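Local coordinates for protein Pcdhgb2 (Mus musculus, PDB 5SZR) that probably mediates calcium-dependent cell adhesion and may help establish specific neuronal connections, here as extracellular cadherin domains 3 to 6, at residues L14-T28 with T61-E73. Residues are numbered along the deposited sequence; the frame is centred on the assembly and turned at random.
Sequences LREDVPPGFSVLQVT and TGEITTKDNLDFE. With CA (calcium ion), chain J; CA (calcium ion), chain K; MAN (alpha-D-mannopyranose), chain S.
E16 and the 71-73 turn meet around two calcium ions. E16 OE1 binds one at 2.5 Å and OE2 the other. E73 OE1 touches both, while D71 OD1 coordinates only the first and accepts from E73 N in an Asx turn. The backbone N of F72 meets E16 OE1 (2.8 Å) from above the carboxylate plane and, with the calcium bonds, helps fix its rotation. D105 joins both sites; D102, D138 and E103 O join the second.

The backbones pair antiparallel. I64 N donates to L25 O; I64 O takes V24 N (2.9 Å) and, weakly, L25 N: a classic beta bulge. Past it, at the type II turn, T66 OG1 accepts from F22 N (3.3 Å) and G21 N binds T66 O. At the other end Q26, extended with CG anti to N (chi1 179°), lays its amide against E63 CG (3.5 Å from CD) and sends NE2 to T61 O (3.2 Å). With an alanine here, T61 O would probably lose this donor and the E63 methylene its cover.

L70 CD1 meets V18 CG2 (3.8 Å), the L70 and L14 side chains cross at about a right angle, and V24 packs on T66 and I64.

S23 carries an O-linked mannose on the Q26/E63 face. The strand pair belongs to the cadherin beta-sandwich; E16, D71 and E73 form the calcium site at its junction with the next domain.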
loop_
_atom_site.group_PDB
_atom_site.type_symbol
_atom_site.label_atom_id
_atom_site.label_comp_id
_atom_site.label_asym_id
_atom_site.label_seq_id
_atom_site.Cartn_x
_atom_site.Cartn_y
_atom_site.Cartn_z
ATOM N N LEU A 14 -36.201 30.289 -44.358
ATOM C CA LEU A 14 -36.343 30.708 -42.972
ATOM C C LEU A 14 -35.361 29.949 -42.094
ATOM O O LEU A 14 -35.193 28.734 -42.242
ATOM C CB LEU A 14 -37.768 30.472 -42.451
ATOM C CG LEU A 14 -38.949 31.097 -43.195
ATOM C CD1 LEU A 14 -40.259 30.751 -42.493
ATOM C CD2 LEU A 14 -38.780 32.603 -43.319
ATOM N N ARG A 15 -34.704 30.672 -41.192
ATOM C CA ARG A 15 -33.910 30.023 -40.160
ATOM C C ARG A 15 -34.838 29.360 -39.151
ATOM O O ARG A 15 -35.877 29.913 -38.783
ATOM C CB ARG A 15 -33.000 31.037 -39.471
ATOM C CG ARG A 15 -31.903 31.603 -40.366
ATOM C CD ARG A 15 -31.188 32.768 -39.694
ATOM N NE ARG A 15 -29.936 33.112 -40.362
ATOM C CZ ARG A 15 -29.824 34.015 -41.332
ATOM N NH1 ARG A 15 -28.639 34.257 -41.875
ATOM N NH2 ARG A 15 -30.894 34.673 -41.761
ATOM N N GLU A 16 -34.463 28.160 -38.704
ATOM C CA GLU A 16 -35.354 27.402 -37.831
ATOM C C GLU A 16 -35.595 28.075 -36.485
ATOM O O GLU A 16 -36.504 27.653 -35.762
ATOM C CB GLU A 16 -34.810 25.988 -37.615
ATOM C CG GLU A 16 -33.438 25.917 -36.969
ATOM C CD GLU A 16 -33.105 24.517 -36.467
ATOM O OE1 GLU A 16 -34.039 23.774 -36.102
ATOM O OE2 GLU A 16 -31.912 24.160 -36.446
ATOM N N ASP A 17 -34.842 29.119 -36.140
ATOM C CA ASP A 17 -34.968 29.760 -34.839
ATOM C C ASP A 17 -35.802 31.038 -34.868
ATOM O O ASP A 17 -35.857 31.740 -33.854
ATOM C CB ASP A 17 -33.582 30.061 -34.260
ATOM C CG ASP A 17 -32.820 31.093 -35.073
ATOM O OD1 ASP A 17 -33.055 32.304 -34.877
ATOM O OD2 ASP A 17 -31.977 30.694 -35.902
ATOM N N VAL A 18 -36.448 31.359 -35.986
ATOM C CA VAL A 18 -37.237 32.599 -36.026
ATOM C C VAL A 18 -38.415 32.476 -35.067
ATOM O O VAL A 18 -39.012 31.389 -34.958
ATOM C CB VAL A 18 -37.707 32.907 -37.455
ATOM C CG1 VAL A 18 -36.515 33.104 -38.390
ATOM C CG2 VAL A 18 -38.646 31.828 -37.983
ATOM N N PRO A 19 -38.765 33.529 -34.336
ATOM C CA PRO A 19 -39.846 33.431 -33.354
ATOM C C PRO A 19 -41.201 33.401 -34.035
ATOM O O PRO A 19 -41.329 33.809 -35.199
ATOM C CB PRO A 19 -39.672 34.704 -32.513
ATOM C CG PRO A 19 -39.023 35.669 -33.445
ATOM C CD PRO A 19 -38.116 34.852 -34.320
ATOM N N PRO A 20 -42.234 32.914 -33.348
ATOM C CA PRO A 20 -43.582 32.939 -33.928
ATOM C C PRO A 20 -44.016 34.360 -34.253
ATOM O O PRO A 20 -43.658 35.317 -33.563
ATOM C CB PRO A 20 -44.453 32.322 -32.828
ATOM C CG PRO A 20 -43.507 31.487 -32.029
ATOM C CD PRO A 20 -42.203 32.227 -32.046
ATOM N N GLY A 21 -44.799 34.488 -35.318
ATOM C CA GLY A 21 -45.170 35.789 -35.828
ATOM C C GLY A 21 -44.182 36.390 -36.798
ATOM O O GLY A 21 -44.362 37.543 -37.205
ATOM N N PHE A 22 -43.144 35.650 -37.178
ATOM C CA PHE A 22 -42.165 36.155 -38.129
ATOM C C PHE A 22 -42.812 36.361 -39.494
ATOM O O PHE A 22 -43.680 35.590 -39.911
ATOM C CB PHE A 22 -40.990 35.179 -38.239
ATOM C CG PHE A 22 -39.812 35.724 -38.994
ATOM C CD1 PHE A 22 -38.956 36.639 -38.400
ATOM C CD2 PHE A 22 -39.549 35.311 -40.288
ATOM C CE1 PHE A 22 -37.868 37.139 -39.088
ATOM C CE2 PHE A 22 -38.461 35.808 -40.982
ATOM C CZ PHE A 22 -37.620 36.723 -40.380
ATOM N N SER A 23 -42.383 37.411 -40.188
ATOM C CA SER A 23 -42.928 37.742 -41.499
ATOM C C SER A 23 -42.313 36.830 -42.556
ATOM O O SER A 23 -41.100 36.869 -42.789
ATOM C CB SER A 23 -42.660 39.211 -41.822
ATOM O OG SER A 23 -43.099 39.544 -43.126
ATOM N N VAL A 24 -43.146 36.009 -43.197
ATOM C CA VAL A 24 -42.667 35.058 -44.197
ATOM C C VAL A 24 -42.715 35.688 -45.580
ATOM O O VAL A 24 -41.686 35.804 -46.257
ATOM C CB VAL A 24 -43.486 33.756 -44.175
ATOM C CG1 VAL A 24 -43.161 32.911 -45.399
ATOM C CG2 VAL A 24 -43.218 32.975 -42.895
ATOM N N LEU A 25 -43.912 36.085 -46.009
ATOM C CA LEU A 25 -44.145 36.638 -47.335
ATOM C C LEU A 25 -45.587 37.108 -47.411
ATOM O O LEU A 25 -46.469 36.543 -46.758
ATOM C CB LEU A 25 -43.870 35.608 -48.439
ATOM C CG LEU A 25 -43.968 36.119 -49.882
ATOM C CD1 LEU A 25 -42.811 37.056 -50.192
ATOM C CD2 LEU A 25 -44.025 34.975 -50.886
ATOM N N GLN A 26 -45.815 38.150 -48.202
ATOM C CA GLN A 26 -47.156 38.573 -48.573
ATOM C C GLN A 26 -47.336 38.348 -50.065
ATOM O O GLN A 26 -46.503 38.785 -50.868
ATOM C CB GLN A 26 -47.402 40.042 -48.224
ATOM C CG GLN A 26 -48.789 40.520 -48.612
ATOM C CD GLN A 26 -49.030 41.977 -48.273
ATOM O OE1 GLN A 26 -48.133 42.675 -47.797
ATOM N NE2 GLN A 26 -50.250 42.444 -48.515
ATOM N N VAL A 27 -48.404 37.648 -50.433
ATOM C CA VAL A 27 -48.774 37.448 -51.828
ATOM C C VAL A 27 -50.066 38.208 -52.095
ATOM O O VAL A 27 -50.978 38.215 -51.261
ATOM C CB VAL A 27 -48.925 35.953 -52.168
ATOM C CG1 VAL A 27 -47.560 35.288 -52.231
ATOM C CG2 VAL A 27 -49.808 35.257 -51.141
ATOM N N THR A 28 -50.137 38.864 -53.252
ATOM C CA THR A 28 -51.308 39.637 -53.639
ATOM C C THR A 28 -51.683 39.320 -55.079
ATOM O O THR A 28 -50.811 39.163 -55.938
ATOM C CB THR A 28 -51.069 41.150 -53.483
ATOM O OG1 THR A 28 -49.824 41.511 -54.093
ATOM C CG2 THR A 28 -51.045 41.546 -52.013
ATOM N N THR A 61 -55.553 40.193 -46.285
ATOM C CA THR A 61 -54.304 40.835 -46.677
ATOM C C THR A 61 -53.422 39.945 -47.539
ATOM O O THR A 61 -52.701 40.452 -48.405
ATOM C CB THR A 61 -53.509 41.261 -45.438
ATOM O OG1 THR A 61 -54.404 41.782 -44.447
ATOM C CG2 THR A 61 -52.501 42.336 -45.802
ATOM N N GLY A 62 -53.456 38.632 -47.324
ATOM C CA GLY A 62 -52.531 37.753 -48.004
ATOM C C GLY A 62 -51.143 37.714 -47.408
ATOM O O GLY A 62 -50.244 37.114 -48.011
ATOM N N GLU A 63 -50.935 38.352 -46.258
ATOM C CA GLU A 63 -49.678 38.212 -45.537
ATOM C C GLU A 63 -49.598 36.834 -44.892
ATOM O O GLU A 63 -50.596 36.301 -44.395
ATOM C CB GLU A 63 -49.544 39.293 -44.464
ATOM C CG GLU A 63 -49.454 40.711 -44.996
ATOM C CD GLU A 63 -49.197 41.726 -43.897
ATOM O OE1 GLU A 63 -48.159 41.604 -43.209
ATOM O OE2 GLU A 63 -50.035 42.634 -43.710
ATOM N N ILE A 64 -48.401 36.256 -44.904
ATOM C CA ILE A 64 -48.155 34.934 -44.343
ATOM C C ILE A 64 -47.115 35.073 -43.243
ATOM O O ILE A 64 -46.014 35.585 -43.482
ATOM C CB ILE A 64 -47.684 33.936 -45.410
ATOM C CG1 ILE A 64 -48.739 33.800 -46.504
ATOM C CG2 ILE A 64 -47.376 32.587 -44.777
ATOM C CD1 ILE A 64 -48.319 32.887 -47.607
ATOM N N THR A 65 -47.461 34.618 -42.045
ATOM C CA THR A 65 -46.555 34.632 -40.910
ATOM C C THR A 65 -46.571 33.268 -40.240
ATOM O O THR A 65 -47.550 32.521 -40.332
ATOM C CB THR A 65 -46.934 35.711 -39.887
ATOM O OG1 THR A 65 -48.286 35.507 -39.459
ATOM C CG2 THR A 65 -46.792 37.100 -40.491
ATOM N N THR A 66 -45.471 32.944 -39.567
ATOM C CA THR A 66 -45.461 31.765 -38.718
ATOM C C THR A 66 -46.304 32.028 -37.477
ATOM O O THR A 66 -46.420 33.165 -37.011
ATOM C CB THR A 66 -44.031 31.391 -38.313
ATOM O OG1 THR A 66 -43.487 32.404 -37.453
ATOM C CG2 THR A 66 -43.144 31.245 -39.545
ATOM N N LYS A 67 -46.918 30.968 -36.953
ATOM C CA LYS A 67 -47.667 31.065 -35.707
ATOM C C LYS A 67 -47.191 30.057 -34.671
ATOM O O LYS A 67 -47.803 29.942 -33.602
ATOM C CB LYS A 67 -49.169 30.904 -35.963
ATOM C CG LYS A 67 -49.596 29.541 -36.474
ATOM C CD LYS A 67 -51.102 29.502 -36.702
ATOM C CE LYS A 67 -51.588 28.092 -36.975
ATOM N NZ LYS A 67 -53.024 28.047 -37.369
ATOM N N ASP A 68 -46.111 29.334 -34.955
ATOM C CA ASP A 68 -45.527 28.390 -34.017
ATOM C C ASP A 68 -44.032 28.316 -34.297
ATOM O O ASP A 68 -43.523 28.948 -35.225
ATOM C CB ASP A 68 -46.197 27.016 -34.127
ATOM C CG ASP A 68 -46.248 26.283 -32.801
ATOM O OD1 ASP A 68 -47.235 25.553 -32.567
ATOM O OD2 ASP A 68 -45.308 26.437 -31.993
ATOM N N ASN A 69 -43.323 27.542 -33.488
ATOM C CA ASN A 69 -41.881 27.452 -33.654
ATOM C C ASN A 69 -41.524 26.481 -34.768
ATOM O O ASN A 69 -42.252 25.524 -35.049
ATOM C CB ASN A 69 -41.216 27.024 -32.346
ATOM C CG ASN A 69 -41.280 28.102 -31.292
ATOM O OD1 ASN A 69 -42.161 28.095 -30.433
ATOM N ND2 ASN A 69 -40.351 29.050 -31.361
ATOM N N LEU A 70 -40.398 26.746 -35.414
ATOM C CA LEU A 70 -39.887 25.858 -36.442
ATOM C C LEU A 70 -38.911 24.855 -35.828
ATOM O O LEU A 70 -38.549 24.936 -34.648
ATOM C CB LEU A 70 -39.225 26.663 -37.561
ATOM C CG LEU A 70 -40.122 27.718 -38.227
ATOM C CD1 LEU A 70 -39.418 28.429 -39.381
ATOM C CD2 LEU A 70 -41.425 27.095 -38.703
ATOM N N ASP A 71 -38.497 23.885 -36.646
ATOM C CA ASP A 71 -37.532 22.875 -36.228
ATOM C C ASP A 71 -37.023 22.130 -37.458
ATOM O O ASP A 71 -37.736 21.295 -38.024
ATOM C CB ASP A 71 -38.149 21.901 -35.220
ATOM C CG ASP A 71 -37.182 20.818 -34.772
ATOM O OD1 ASP A 71 -35.958 20.991 -34.923
ATOM O OD2 ASP A 71 -37.658 19.785 -34.251
ATOM N N PHE A 72 -35.792 22.438 -37.877
ATOM C CA PHE A 72 -35.210 21.806 -39.060
ATOM C C PHE A 72 -35.138 20.292 -38.909
ATOM O O PHE A 72 -35.258 19.562 -39.897
ATOM C CB PHE A 72 -33.823 22.389 -39.316
ATOM C CG PHE A 72 -33.104 21.772 -40.485
ATOM C CD1 PHE A 72 -33.277 22.278 -41.764
ATOM C CD2 PHE A 72 -32.234 20.706 -40.303
ATOM C CE1 PHE A 72 -32.611 21.723 -42.838
ATOM C CE2 PHE A 72 -31.567 20.146 -41.378
ATOM C CZ PHE A 72 -31.753 20.657 -42.647
ATOM N N GLU A 73 -34.943 19.805 -37.685
ATOM C CA GLU A 73 -34.845 18.369 -37.466
ATOM C C GLU A 73 -36.182 17.666 -37.675
ATOM O O GLU A 73 -36.197 16.452 -37.908
ATOM C CB GLU A 73 -34.302 18.091 -36.058
ATOM C CG GLU A 73 -32.785 18.279 -35.905
ATOM C CD GLU A 73 -32.306 19.697 -36.220
ATOM O OE1 GLU A 73 -32.909 20.665 -35.714
ATOM O OE2 GLU A 73 -31.321 19.839 -36.977
HETATM CA CA CA J . -34.006 22.094 -34.190
HETATM CA CA CA K . -30.752 22.007 -35.997
HETATM C C1 MAN S . -42.879 40.951 -43.340
HETATM C C2 MAN S . -43.964 40.964 -44.433
HETATM C C3 MAN S . -43.520 40.105 -45.633
HETATM C C4 MAN S . -42.098 40.477 -46.100
HETATM C C5 MAN S . -41.129 40.369 -44.913
HETATM C C6 MAN S . -39.711 40.776 -45.263
HETATM O O2 MAN S . -44.169 42.286 -44.942
HETATM O O3 MAN S . -44.440 40.181 -46.721
HETATM O O4 MAN S . -41.677 39.597 -47.133
HETATM O O5 MAN S . -41.588 41.235 -43.842
HETATM O O6 MAN S . -39.330 40.077 -46.443
HETATM O O HOH W 1 -34.091 20.274 -32.140
HETATM O O HOH W 2 -35.502 23.370 -32.957
#